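Local coordinates for protein periplasmic beta-glucosidase (Pseudomonas aeruginosa, PDB 6R5T) that probably hydrolyses terminal, non-reducing beta-D-glucosyl residues in the periplasm, releasing beta-D-glucose, as a family 3 glycoside hydrolase, at residues D128-D132 with A133-R137; Q436-L439 with D440-S444; V477-Q481 with G482-E486; L493-P496 with A497-R501. The protein carries 1 engineered substitution. All coordinates share one frame; numbering follows the deposited sequence.

Contact 1: D128-D132 with A133-R137; sequences DITRD and ARWGR. With BGC (beta-D-glucopyranose), chain C.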
loop_
_atom_site.group_PDB
_atom_site.type_symbol
_atom_site.label_atom_id
_atom_site.label_comp_id
_atom_site.label_asym_id
_atom_site.label_seq_id
_atom_site.Cartn_x
_atom_site.Cartn_y
_atom_site.Cartn_z
ATOM N N ASP A 128 -5.962 10.493 -13.248
ATOM C CA ASP A 128 -5.188 9.983 -12.104
ATOM C C ASP A 128 -4.704 8.564 -12.419
ATOM O O ASP A 128 -5.515 7.736 -12.809
ATOM C CB ASP A 128 -6.029 10.002 -10.850
ATOM C CG ASP A 128 -6.731 11.315 -10.564
ATOM O OD1 ASP A 128 -6.088 12.341 -10.746
ATOM O OD2 ASP A 128 -7.870 11.263 -10.144
ATOM N N ILE A 129 -3.398 8.285 -12.279
ATOM C CA ILE A 129 -2.855 6.915 -12.370
ATOM C C ILE A 129 -3.429 6.100 -11.224
ATOM O O ILE A 129 -3.420 6.548 -10.058
ATOM C CB ILE A 129 -1.319 7.006 -12.293
ATOM C CG1 ILE A 129 -0.811 7.716 -13.543
ATOM C CG2 ILE A 129 -0.631 5.687 -12.084
ATOM C CD1 ILE A 129 -1.069 6.983 -14.808
ATOM N N THR A 130 -3.803 4.852 -11.520
ATOM C CA THR A 130 -4.355 3.939 -10.495
ATOM C C THR A 130 -3.611 2.600 -10.479
ATOM O O THR A 130 -3.624 1.889 -11.458
ATOM C CB THR A 130 -5.848 3.701 -10.676
ATOM O OG1 THR A 130 -6.070 3.172 -11.989
ATOM C CG2 THR A 130 -6.604 5.005 -10.469
ATOM N N ARG A 131 -2.957 2.337 -9.352
ATOM C CA ARG A 131 -2.249 1.059 -9.118
ATOM C C ARG A 131 -2.929 0.232 -8.009
ATOM O O ARG A 131 -2.444 -0.920 -7.729
ATOM C CB ARG A 131 -0.803 1.331 -8.738
ATOM C CG ARG A 131 0.017 1.932 -9.864
ATOM C CD ARG A 131 1.424 2.256 -9.403
ATOM N NE ARG A 131 2.240 2.627 -10.561
ATOM C CZ ARG A 131 3.450 3.140 -10.482
ATOM N NH1 ARG A 131 4.035 3.307 -9.294
ATOM N NH2 ARG A 131 4.097 3.401 -11.587
ATOM N N ASP A 132 -4.002 0.728 -7.421
ATOM C CA ASP A 132 -4.668 0.066 -6.280
ATOM C C ASP A 132 -6.107 -0.179 -6.675
ATOM O O ASP A 132 -6.925 0.713 -6.644
ATOM C CB ASP A 132 -4.557 0.894 -5.012
ATOM C CG ASP A 132 -5.017 0.182 -3.748
ATOM O OD1 ASP A 132 -5.975 -0.648 -3.815
ATOM O OD2 ASP A 132 -4.335 0.439 -2.699
ATOM N N ALA A 133 -6.398 -1.441 -7.007
ATOM C CA ALA A 133 -7.724 -1.834 -7.505
ATOM C C ALA A 133 -8.843 -1.619 -6.467
ATOM O O ALA A 133 -10.007 -1.661 -6.835
ATOM C CB ALA A 133 -7.661 -3.303 -7.928
ATOM N N ARG A 134 -8.532 -1.451 -5.182
ATOM C CA ARG A 134 -9.605 -1.285 -4.153
ATOM C C ARG A 134 -10.327 0.051 -4.293
ATOM O O ARG A 134 -11.484 0.162 -3.876
ATOM C CB ARG A 134 -8.993 -1.343 -2.755
ATOM C CG ARG A 134 -8.356 -2.684 -2.433
ATOM C CD ARG A 134 -7.679 -2.626 -1.080
ATOM N NE ARG A 134 -6.443 -1.875 -1.156
ATOM C CZ ARG A 134 -5.595 -1.755 -0.147
ATOM N NH1 ARG A 134 -5.866 -2.273 1.033
ATOM N NH2 ARG A 134 -4.497 -1.059 -0.297
ATOM N N TRP A 135 -9.666 1.044 -4.851
ATOM C CA TRP A 135 -10.227 2.421 -4.900
ATOM C C TRP A 135 -11.467 2.450 -5.820
ATOM O O TRP A 135 -11.380 2.017 -6.968
ATOM C CB TRP A 135 -9.124 3.350 -5.378
ATOM C CG TRP A 135 -9.444 4.820 -5.305
ATOM C CD1 TRP A 135 -9.844 5.509 -4.206
ATOM C CD2 TRP A 135 -9.200 5.821 -6.305
ATOM N NE1 TRP A 135 -9.905 6.856 -4.464
ATOM C CE2 TRP A 135 -9.486 7.077 -5.736
ATOM C CE3 TRP A 135 -8.751 5.786 -7.626
ATOM C CZ2 TRP A 135 -9.321 8.282 -6.426
ATOM C CZ3 TRP A 135 -8.627 6.968 -8.328
ATOM C CH2 TRP A 135 -8.896 8.216 -7.725
ATOM N N GLY A 136 -12.563 3.050 -5.365
ATOM C CA GLY A 136 -13.804 3.036 -6.143
ATOM C C GLY A 136 -13.711 3.887 -7.385
ATOM O O GLY A 136 -14.433 3.631 -8.337
ATOM N N ARG A 137 -12.762 4.810 -7.446
ATOM C CA ARG A 137 -12.675 5.722 -8.614
ATOM C C ARG A 137 -11.752 5.213 -9.706
ATOM O O ARG A 137 -11.513 5.946 -10.684
ATOM C CB ARG A 137 -12.303 7.105 -8.114
ATOM C CG ARG A 137 -13.284 7.600 -7.068
ATOM C CD ARG A 137 -13.120 9.080 -6.694
ATOM N NE ARG A 137 -13.669 9.874 -7.779
ATOM C CZ ARG A 137 -14.208 11.092 -7.656
ATOM N NH1 ARG A 137 -14.220 11.695 -6.480
ATOM N NH2 ARG A 137 -14.752 11.653 -8.736
HETATM C C2 BGC C . -16.328 16.054 -9.515
HETATM C C3 BGC C . -17.036 17.000 -8.524
HETATM C C4 BGC C . -17.517 16.104 -7.351
HETATM C C5 BGC C . -16.254 15.482 -6.727
HETATM C C6 BGC C . -16.566 14.527 -5.597
HETATM C C1 BGC C . -15.181 15.338 -8.792
HETATM O O1 BGC C . -14.693 14.431 -9.732
HETATM O O2 BGC C . -15.790 16.701 -10.661
HETATM O O3 BGC C . -18.184 17.579 -9.177
HETATM O O4 BGC C . -18.174 16.952 -6.396
HETATM O O5 BGC C . -15.677 14.622 -7.664
HETATM O O6 BGC C . -15.347 14.017 -5.043
HETATM O O HOH W 1 -3.707 -3.280 -7.585
#

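Contact 2: Q436-L439 with D440-S444; sequences QAIL and DYLNS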
loop_
_atom_site.group_PDB
_atom_site.type_symbol
_atom_site.label_atom_id
_atom_site.label_comp_id
_atom_site.label_asym_id
_atom_site.label_seq_id
_atom_site.Cartn_x
_atom_site.Cartn_y
_atom_site.Cartn_z
ATOM N N GLN A 436 -26.777 -7.939 3.639
ATOM C CA GLN A 436 -27.782 -6.858 3.726
ATOM C C GLN A 436 -27.096 -5.520 4.041
ATOM O O GLN A 436 -27.603 -4.490 3.568
ATOM C CB GLN A 436 -28.848 -7.223 4.771
ATOM C CG GLN A 436 -29.974 -6.188 4.862
ATOM C CD GLN A 436 -30.780 -6.091 3.598
ATOM O OE1 GLN A 436 -31.249 -7.092 3.039
ATOM N NE2 GLN A 436 -30.898 -4.872 3.089
ATOM N N ALA A 437 -25.964 -5.506 4.729
ATOM C CA ALA A 437 -25.268 -4.237 5.059
ATOM C C ALA A 437 -24.738 -3.607 3.769
ATOM O O ALA A 437 -24.696 -2.381 3.664
ATOM C CB ALA A 437 -24.155 -4.449 6.066
ATOM N N ILE A 438 -24.283 -4.434 2.823
ATOM C CA ILE A 438 -23.838 -3.916 1.505
ATOM C C ILE A 438 -25.029 -3.418 0.687
ATOM O O ILE A 438 -24.928 -2.316 0.091
ATOM C CB ILE A 438 -22.985 -4.977 0.780
ATOM C CG1 ILE A 438 -21.685 -5.162 1.575
ATOM C CG2 ILE A 438 -22.745 -4.541 -0.656
ATOM C CD1 ILE A 438 -20.817 -6.230 1.002
ATOM N N LEU A 439 -26.154 -4.149 0.695
ATOM C CA LEU A 439 -27.351 -3.626 0.004
ATOM C C LEU A 439 -27.760 -2.309 0.651
ATOM O O LEU A 439 -28.184 -1.418 -0.101
ATOM C CB LEU A 439 -28.503 -4.618 0.077
ATOM C CG LEU A 439 -28.320 -5.931 -0.667
ATOM C CD1 LEU A 439 -29.551 -6.824 -0.453
ATOM C CD2 LEU A 439 -28.114 -5.712 -2.141
ATOM N N ASP A 440 -27.683 -2.189 1.970
ATOM C CA ASP A 440 -28.061 -0.938 2.671
ATOM C C ASP A 440 -27.178 0.224 2.210
ATOM O O ASP A 440 -27.677 1.340 1.928
ATOM C CB ASP A 440 -27.944 -1.062 4.182
ATOM C CG ASP A 440 -28.898 -2.084 4.783
ATOM O OD1 ASP A 440 -29.894 -2.441 4.112
ATOM O OD2 ASP A 440 -28.592 -2.484 5.939
ATOM N N TYR A 441 -25.884 -0.038 2.083
ATOM C CA TYR A 441 -24.958 0.965 1.545
ATOM C C TYR A 441 -25.367 1.370 0.107
ATOM O O TYR A 441 -25.417 2.571 -0.233
ATOM C CB TYR A 441 -23.561 0.353 1.539
ATOM C CG TYR A 441 -22.563 1.275 0.940
ATOM C CD1 TYR A 441 -22.011 2.293 1.713
ATOM C CD2 TYR A 441 -22.174 1.121 -0.369
ATOM C CE1 TYR A 441 -21.079 3.159 1.158
ATOM C CE2 TYR A 441 -21.276 1.993 -0.938
ATOM C CZ TYR A 441 -20.716 2.987 -0.155
ATOM O OH TYR A 441 -19.774 3.808 -0.669
ATOM N N LEU A 442 -25.575 0.394 -0.772
ATOM C CA LEU A 442 -25.809 0.674 -2.202
ATOM C C LEU A 442 -27.142 1.403 -2.432
ATOM O O LEU A 442 -27.262 2.118 -3.432
ATOM C CB LEU A 442 -25.760 -0.620 -3.001
ATOM C CG LEU A 442 -24.383 -1.282 -3.001
ATOM C CD1 LEU A 442 -24.569 -2.662 -3.547
ATOM C CD2 LEU A 442 -23.365 -0.430 -3.789
ATOM N N ASN A 443 -28.103 1.207 -1.545
ATOM C CA ASN A 443 -29.400 1.923 -1.633
ATOM C C ASN A 443 -29.438 3.165 -0.735
ATOM O O ASN A 443 -30.522 3.752 -0.622
ATOM C CB ASN A 443 -30.543 0.937 -1.384
ATOM C CG ASN A 443 -30.852 0.125 -2.617
ATOM O OD1 ASN A 443 -30.655 0.590 -3.749
ATOM N ND2 ASN A 443 -31.273 -1.102 -2.417
ATOM N N SER A 444 -28.316 3.589 -0.176
ATOM C CA SER A 444 -28.167 4.854 0.586
ATOM C C SER A 444 -28.189 6.000 -0.436
ATOM O O SER A 444 -27.411 5.974 -1.422
ATOM C CB SER A 444 -26.890 4.889 1.430
ATOM O OG SER A 444 -27.018 3.988 2.506
#

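Contact 3: V477-Q481 with G482-E486; sequences VGESQ and GMAHE. With BGC (beta-D-glucopyranose), chain C; GAL (beta-D-galactopyranose), chain B.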
loop_
_atom_site.group_PDB
_atom_site.type_symbol
_atom_site.label_atom_id
_atom_site.label_comp_id
_atom_site.label_asym_id
_atom_site.label_seq_id
_atom_site.Cartn_x
_atom_site.Cartn_y
_atom_site.Cartn_z
ATOM N N VAL A 477 -22.837 -11.058 -14.476
ATOM C CA VAL A 477 -22.463 -11.002 -13.061
ATOM C C VAL A 477 -21.381 -9.945 -12.867
ATOM O O VAL A 477 -20.740 -9.513 -13.848
ATOM C CB VAL A 477 -21.972 -12.367 -12.576
ATOM C CG1 VAL A 477 -23.134 -13.337 -12.463
ATOM C CG2 VAL A 477 -20.846 -12.931 -13.432
ATOM N N GLY A 478 -21.182 -9.563 -11.604
ATOM C CA GLY A 478 -20.062 -8.696 -11.226
ATOM C C GLY A 478 -20.537 -7.631 -10.256
ATOM O O GLY A 478 -21.334 -7.917 -9.376
ATOM N N GLU A 479 -20.091 -6.405 -10.437
ATOM C CA GLU A 479 -20.376 -5.296 -9.506
ATOM C C GLU A 479 -21.551 -4.480 -10.010
ATOM O O GLU A 479 -21.728 -4.337 -11.213
ATOM C CB GLU A 479 -19.165 -4.352 -9.362
ATOM C CG GLU A 479 -17.913 -5.012 -8.849
ATOM C CD GLU A 479 -16.753 -4.005 -8.770
ATOM O OE1 GLU A 479 -16.605 -3.194 -9.707
ATOM O OE2 GLU A 479 -15.993 -4.060 -7.747
ATOM N N SER A 480 -22.347 -3.944 -9.110
ATOM C CA SER A 480 -23.240 -2.835 -9.427
ATOM C C SER A 480 -22.420 -1.548 -9.470
ATOM O O SER A 480 -21.301 -1.487 -8.920
ATOM C CB SER A 480 -24.398 -2.762 -8.455
ATOM O OG SER A 480 -23.946 -2.439 -7.148
ATOM N N GLN A 481 -22.932 -0.536 -10.182
ATOM C CA GLN A 481 -22.071 0.633 -10.470
ATOM C C GLN A 481 -21.775 1.379 -9.161
ATOM O O GLN A 481 -20.731 2.018 -9.085
ATOM C CB GLN A 481 -22.681 1.510 -11.568
ATOM C CG GLN A 481 -24.068 2.020 -11.269
ATOM C CD GLN A 481 -24.202 3.108 -10.244
ATOM O OE1 GLN A 481 -23.371 4.005 -10.154
ATOM N NE2 GLN A 481 -25.270 3.036 -9.455
ATOM N N GLY A 482 -22.642 1.291 -8.159
ATOM C CA GLY A 482 -22.366 1.964 -6.874
ATOM C C GLY A 482 -21.270 1.276 -6.076
ATOM O O GLY A 482 -20.890 1.830 -5.006
ATOM N N MET A 483 -20.765 0.125 -6.534
ATOM C CA MET A 483 -19.597 -0.522 -5.877
ATOM C C MET A 483 -18.311 0.071 -6.424
ATOM O O MET A 483 -17.269 -0.171 -5.815
ATOM C CB MET A 483 -19.547 -2.020 -6.121
ATOM C CG MET A 483 -20.731 -2.737 -5.499
ATOM S SD MET A 483 -20.647 -4.511 -5.804
ATOM C CE MET A 483 -22.202 -5.052 -5.102
ATOM N N ALA A 484 -18.363 0.814 -7.502
ATOM C CA ALA A 484 -17.135 1.351 -8.149
ATOM C C ALA A 484 -17.369 2.810 -8.474
ATOM O O ALA A 484 -17.429 3.216 -9.647
ATOM C CB ALA A 484 -16.758 0.570 -9.385
ATOM N N HIS A 485 -17.529 3.564 -7.410
ATOM C CA HIS A 485 -17.906 4.978 -7.504
ATOM C C HIS A 485 -17.144 5.749 -6.414
ATOM O O HIS A 485 -16.376 5.154 -5.633
ATOM C CB HIS A 485 -19.431 4.955 -7.621
ATOM C CG HIS A 485 -20.169 5.770 -6.647
ATOM N ND1 HIS A 485 -20.562 5.256 -5.452
ATOM C CD2 HIS A 485 -20.487 7.070 -6.647
ATOM C CE1 HIS A 485 -21.152 6.205 -4.766
ATOM N NE2 HIS A 485 -21.118 7.329 -5.470
ATOM N N GLU A 486 -17.316 7.042 -6.395
ATOM C CA GLU A 486 -16.717 7.821 -5.294
ATOM C C GLU A 486 -17.044 7.182 -3.943
ATOM O O GLU A 486 -18.227 6.834 -3.661
ATOM C CB GLU A 486 -17.205 9.252 -5.373
ATOM C CG GLU A 486 -16.712 10.083 -4.214
ATOM C CD GLU A 486 -17.176 11.510 -4.208
ATOM O OE1 GLU A 486 -17.982 11.863 -5.134
ATOM O OE2 GLU A 486 -16.667 12.318 -3.358
HETATM C C2 BGC C . -16.328 16.054 -9.515
HETATM C C3 BGC C . -17.036 17.000 -8.524
HETATM C C4 BGC C . -17.517 16.104 -7.351
HETATM C C5 BGC C . -16.254 15.482 -6.727
HETATM C C6 BGC C . -16.566 14.527 -5.597
HETATM C C1 BGC C . -15.181 15.338 -8.792
HETATM O O1 BGC C . -14.693 14.431 -9.732
HETATM O O2 BGC C . -15.790 16.701 -10.661
HETATM O O3 BGC C . -18.184 17.579 -9.177
HETATM O O4 BGC C . -18.174 16.952 -6.396
HETATM O O5 BGC C . -15.677 14.622 -7.664
HETATM O O6 BGC C . -15.347 14.017 -5.043
HETATM C C1 GAL B . -19.540 16.633 -6.108
HETATM C C2 GAL B . -20.456 16.775 -7.340
HETATM C C3 GAL B . -21.893 16.492 -6.892
HETATM C C4 GAL B . -21.939 15.072 -6.279
HETATM C C5 GAL B . -20.902 14.997 -5.140
HETATM C C6 GAL B . -20.789 13.586 -4.575
HETATM O O2 GAL B . -20.333 18.087 -7.865
HETATM O O3 GAL B . -22.734 16.546 -8.063
HETATM O O4 GAL B . -21.580 14.184 -7.364
HETATM O O5 GAL B . -19.544 15.309 -5.612
HETATM O O6 GAL B . -19.752 13.564 -3.562
HETATM O O HOH W 2 -25.110 0.104 -7.268
#

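Contact 4: L493-P496 with A497-R501; sequences LRIP and ASQRR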
loop_
_atom_site.group_PDB
_atom_site.type_symbol
_atom_site.label_atom_id
_atom_site.label_comp_id
_atom_site.label_asym_id
_atom_site.label_seq_id
_atom_site.Cartn_x
_atom_site.Cartn_y
_atom_site.Cartn_z
ATOM N N LEU A 493 -11.868 -8.103 -3.816
ATOM C CA LEU A 493 -11.925 -7.809 -5.265
ATOM C C LEU A 493 -12.663 -8.920 -6.019
ATOM O O LEU A 493 -12.724 -8.838 -7.248
ATOM C CB LEU A 493 -10.523 -7.638 -5.853
ATOM C CG LEU A 493 -9.700 -6.513 -5.205
ATOM C CD1 LEU A 493 -8.319 -6.588 -5.792
ATOM C CD2 LEU A 493 -10.334 -5.141 -5.444
ATOM N N ARG A 494 -13.248 -9.870 -5.323
ATOM C CA ARG A 494 -13.993 -10.947 -6.017
ATOM C C ARG A 494 -15.358 -10.455 -6.503
ATOM O O ARG A 494 -15.902 -9.438 -6.055
ATOM C CB ARG A 494 -14.177 -12.142 -5.088
ATOM C CG ARG A 494 -12.881 -12.862 -4.773
ATOM C CD ARG A 494 -13.024 -13.918 -3.710
ATOM N NE ARG A 494 -13.498 -13.322 -2.477
ATOM C CZ ARG A 494 -13.820 -13.993 -1.371
ATOM N NH1 ARG A 494 -13.650 -15.299 -1.314
ATOM N NH2 ARG A 494 -14.315 -13.350 -0.328
ATOM N N ILE A 495 -15.930 -11.245 -7.393
ATOM C CA ILE A 495 -17.376 -11.113 -7.639
ATOM C C ILE A 495 -18.049 -11.273 -6.289
ATOM O O ILE A 495 -17.667 -12.087 -5.456
ATOM C CB ILE A 495 -17.788 -12.178 -8.666
ATOM C CG1 ILE A 495 -17.194 -11.922 -10.048
ATOM C CG2 ILE A 495 -19.284 -12.345 -8.728
ATOM C CD1 ILE A 495 -17.417 -13.021 -11.076
ATOM N N PRO A 496 -19.141 -10.525 -6.020
ATOM C CA PRO A 496 -19.844 -10.707 -4.754
ATOM C C PRO A 496 -20.230 -12.170 -4.474
ATOM O O PRO A 496 -20.600 -12.901 -5.387
ATOM C CB PRO A 496 -21.084 -9.832 -4.893
ATOM C CG PRO A 496 -20.604 -8.734 -5.854
ATOM C CD PRO A 496 -19.696 -9.435 -6.836
ATOM N N ALA A 497 -20.196 -12.542 -3.198
ATOM C CA ALA A 497 -20.388 -13.934 -2.758
ATOM C C ALA A 497 -21.733 -14.494 -3.233
ATOM O O ALA A 497 -21.780 -15.678 -3.606
ATOM C CB ALA A 497 -20.276 -14.032 -1.261
ATOM N N SER A 498 -22.796 -13.704 -3.206
ATOM C CA SER A 498 -24.136 -14.228 -3.604
ATOM C C SER A 498 -24.046 -14.704 -5.052
ATOM O O SER A 498 -24.677 -15.735 -5.440
ATOM C CB SER A 498 -25.233 -13.237 -3.446
ATOM O OG SER A 498 -24.912 -12.044 -4.179
ATOM N N GLN A 499 -23.326 -13.948 -5.880
ATOM C CA GLN A 499 -23.174 -14.283 -7.301
ATOM C C GLN A 499 -22.180 -15.444 -7.501
ATOM O O GLN A 499 -22.335 -16.187 -8.473
ATOM C CB GLN A 499 -22.801 -13.028 -8.059
ATOM C CG GLN A 499 -23.885 -11.960 -8.045
ATOM C CD GLN A 499 -23.371 -10.731 -8.751
ATOM O OE1 GLN A 499 -23.088 -10.843 -9.946
ATOM N NE2 GLN A 499 -23.212 -9.608 -8.044
ATOM N N ARG A 500 -21.120 -15.538 -6.693
ATOM C CA ARG A 500 -20.170 -16.680 -6.849
ATOM C C ARG A 500 -20.880 -17.975 -6.456
ATOM O O ARG A 500 -20.629 -18.999 -7.106
ATOM C CB ARG A 500 -18.913 -16.498 -5.997
ATOM C CG ARG A 500 -18.062 -15.357 -6.504
ATOM C CD ARG A 500 -16.670 -15.236 -5.887
ATOM N NE ARG A 500 -16.815 -14.675 -4.586
ATOM C CZ ARG A 500 -16.784 -15.362 -3.459
ATOM N NH1 ARG A 500 -16.492 -16.649 -3.496
ATOM N NH2 ARG A 500 -16.972 -14.743 -2.310
ATOM N N ARG A 501 -21.785 -17.914 -5.484
ATOM C CA ARG A 501 -22.587 -19.115 -5.119
ATOM C C ARG A 501 -23.414 -19.528 -6.339
ATOM O O ARG A 501 -23.500 -20.754 -6.654
ATOM C CB ARG A 501 -23.477 -18.754 -3.934
ATOM C CG ARG A 501 -24.247 -19.945 -3.394
ATOM C CD ARG A 501 -25.007 -19.479 -2.164
ATOM N NE ARG A 501 -25.794 -20.593 -1.649
ATOM C CZ ARG A 501 -26.806 -20.468 -0.788
ATOM N NH1 ARG A 501 -27.208 -19.275 -0.390
ATOM N NH2 ARG A 501 -27.456 -21.549 -0.397
HETATM O O HOH W 3 -16.986 -11.851 -2.518
#

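Contact 1: D128-D132 with A133-R137
Asp132 lays its carboxylate alongside the guanidinium of Arg134, the two planes only 11° apart, in a side-on salt bridge. OD2 of Asp132 takes Arg134 NH2 at 2.8 Å and OD1 takes Arg134 NE at 3.0 Å, each through its syn lone pair. The anti lone pair of Asp132 OD1 receives the backbone N of Arg134, also at 3.0 Å, and the three bonds together fix the rotation of the carboxylate. The chain turns here in a type I beta turn from Asp132 to Trp135, closed by Trp135 N on Asp132 O at 3.3 Å. This turn belongs to the long loop after strand 121-122 of the family 3 TIM barrel, where Arg134 NH1 also reaches carbonyls of Gly572 and Val574 of the second subunit. Upstream, the methyl CG2 of Thr130 abuts the edge of the Trp135 indole, 3.5 Å from CZ3. Asp128 OD2 comes to the same edge, 4.0 Å from Trp135 CH2, while its carboxylate is held by Tyr208 and His177; Trp135 NE1 is bound by Asp189. CB of Arg137 lies over one indole face, and its guanidinium enters the sugar pocket: NH1 donates to glucose O6 and NH2 to glucose O1, both at 3.0 Å.

Contact 2: Q436-L439 with D440-S444
NE2 of Gln436 donates to OD1 of Asp440 at 2.8 Å, a nearly straight bond (167°) between side chains one helical turn apart. Both belong to helix 436-442, a short helix of the family 3 C-terminal domain with one exposed side, and the link is an i to i+4 amide-carboxylate pair along that side. The carboxylate is met from above its plane, whereas Asp440 OD1 lies within the amide plane of Gln436. The bend at chi2 of Gln436 (64°) folds the amide back towards Asp440. Beneath the side-chain bond runs the regular i to i+4 backbone pattern, from Asp440 N on Gln436 O at 2.8 Å to Asn443 N on Leu439 O at 3.0 Å, the last bond made by the first residue to leave helical geometry. On another side of the helix, Ile438 and Leu442 run alongside each other, with CG2 of Ile438 3.9 Å from CD1 of Leu442. Leu442 also packs against Ser480 and Met483, so this side faces the loop after strand 472-478. Tyr441, hydrogen-bonded through OH to Ser488, stacks its ring on Phe600 of the second subunit, and Ile438 touches Asp601 of that subunit. Asn443 OD1 takes the backbone N of Val449. The chain leaving the helix is tied back to its last turn by Ser444 OG, which donates to Asp440 O at 2.8 Å.

Contact 3: V477-Q481 with G482-E486
Two successive backbone bonds join Ser480 and Gln481 to the residues three places on: Met483 N to Ser480 O at 2.9 Å and Ala484 N to Gln481 O at 3.1 Å. They make a short 3-10 turn just beyond the C-terminal end of strand 472-478, an inner strand of the mixed sheet in the family 3 C-terminal domain. A water adds a bridge, accepting from Gly482 N at 2.9 Å and bonding to Ser480 OG. Van der Waals packing comes from Met483, whose side chain, extended beyond CG, runs back over the preceding residues. Its SD lies 3.8 Å from Glu479 CA, and its CG is 3.6 Å from Ser480 OG. Ser480 N, close to this sulfur, is buried without a polar partner. Among the charged groups, Glu479 forms salt bridges through OE2 with Arg490 and Arg521, while its OE1 accepts from Gly520 N and touches the methyl of Ala484. Further on, Glu486 extends into the sugar pocket, where its carboxylate also pairs with Arg585 of the second subunit. Each oxygen accepts from a different sugar: Glu486 OE1 from galactose O6 at 2.9 Å, and OE2 from glucose O6 at 2.7 Å.

Contact 4: L493-P496 with A497-R501
Arg494 and Arg500 stack their guanidinium groups nearly flat on one another, with planes 17° apart and centres 3.9 Å apart. The overlap is offset: Arg500 NH2 stands over the centre of the Arg494 group, 3.4 Å from CZ, while Arg494 NE comes over the rim of the Arg500 guanidinium. Two like charges meet here, and the salt bridge from Arg494 NE to Asp492 probably eases their repulsion. Hydrogen bonds hold the Arg500 member of the pair. Arg500 NE donates to Ile495 O at 2.9 Å, with that oxygen close to the guanidinium plane, and a water between Ile495 O and Arg500 NH2 adds a second link. The chi3 bend of Arg500 (-76°) turns the group back towards the chain before the helix. That chain leads into helix 497-508, which follows strand 472-478 in the alpha/beta part of the family 3 C-terminal domain. Pro496 holds the N-cap position, and its carbonyl O accepts Arg500 N at 3.0 Å, with a weak bond from Gln499 N. Van der Waals contacts complete the first turn. CG2 of Ile495 meets Gln499 CB at 3.6 Å, and CB of Ile495 meets Arg500 CG at 3.9 Å. The Gln499 side chain runs along the Pro496 ring, with CG of the proline 3.5 Å from NE2, whose polar partner is Val432 O.

How the contacts relate
Contacts 1 and 3 are buried and meet at the glucose: Arg137 of the barrel loop and Glu486 of the C-terminal domain both reach it, one offering donors and the other an acceptor. Contacts 2 and 4 are partly exposed: one spans a short helix and its exit, the other the start of a longer helix. Contacts 2 and 3 touch through Leu442, and both meet the second subunit. Contact 4 joins contact 3 where Gln499 OE1 probably accepts from Gly478 N, and touches contact 1 through Leu493. The chemistry differs accordingly: a carboxylate-guanidinium pair in contact 1, an amide-carboxylate pair in contact 2, backbone bonds and sulfur packing in contact 3, and stacked arginines in contact 4.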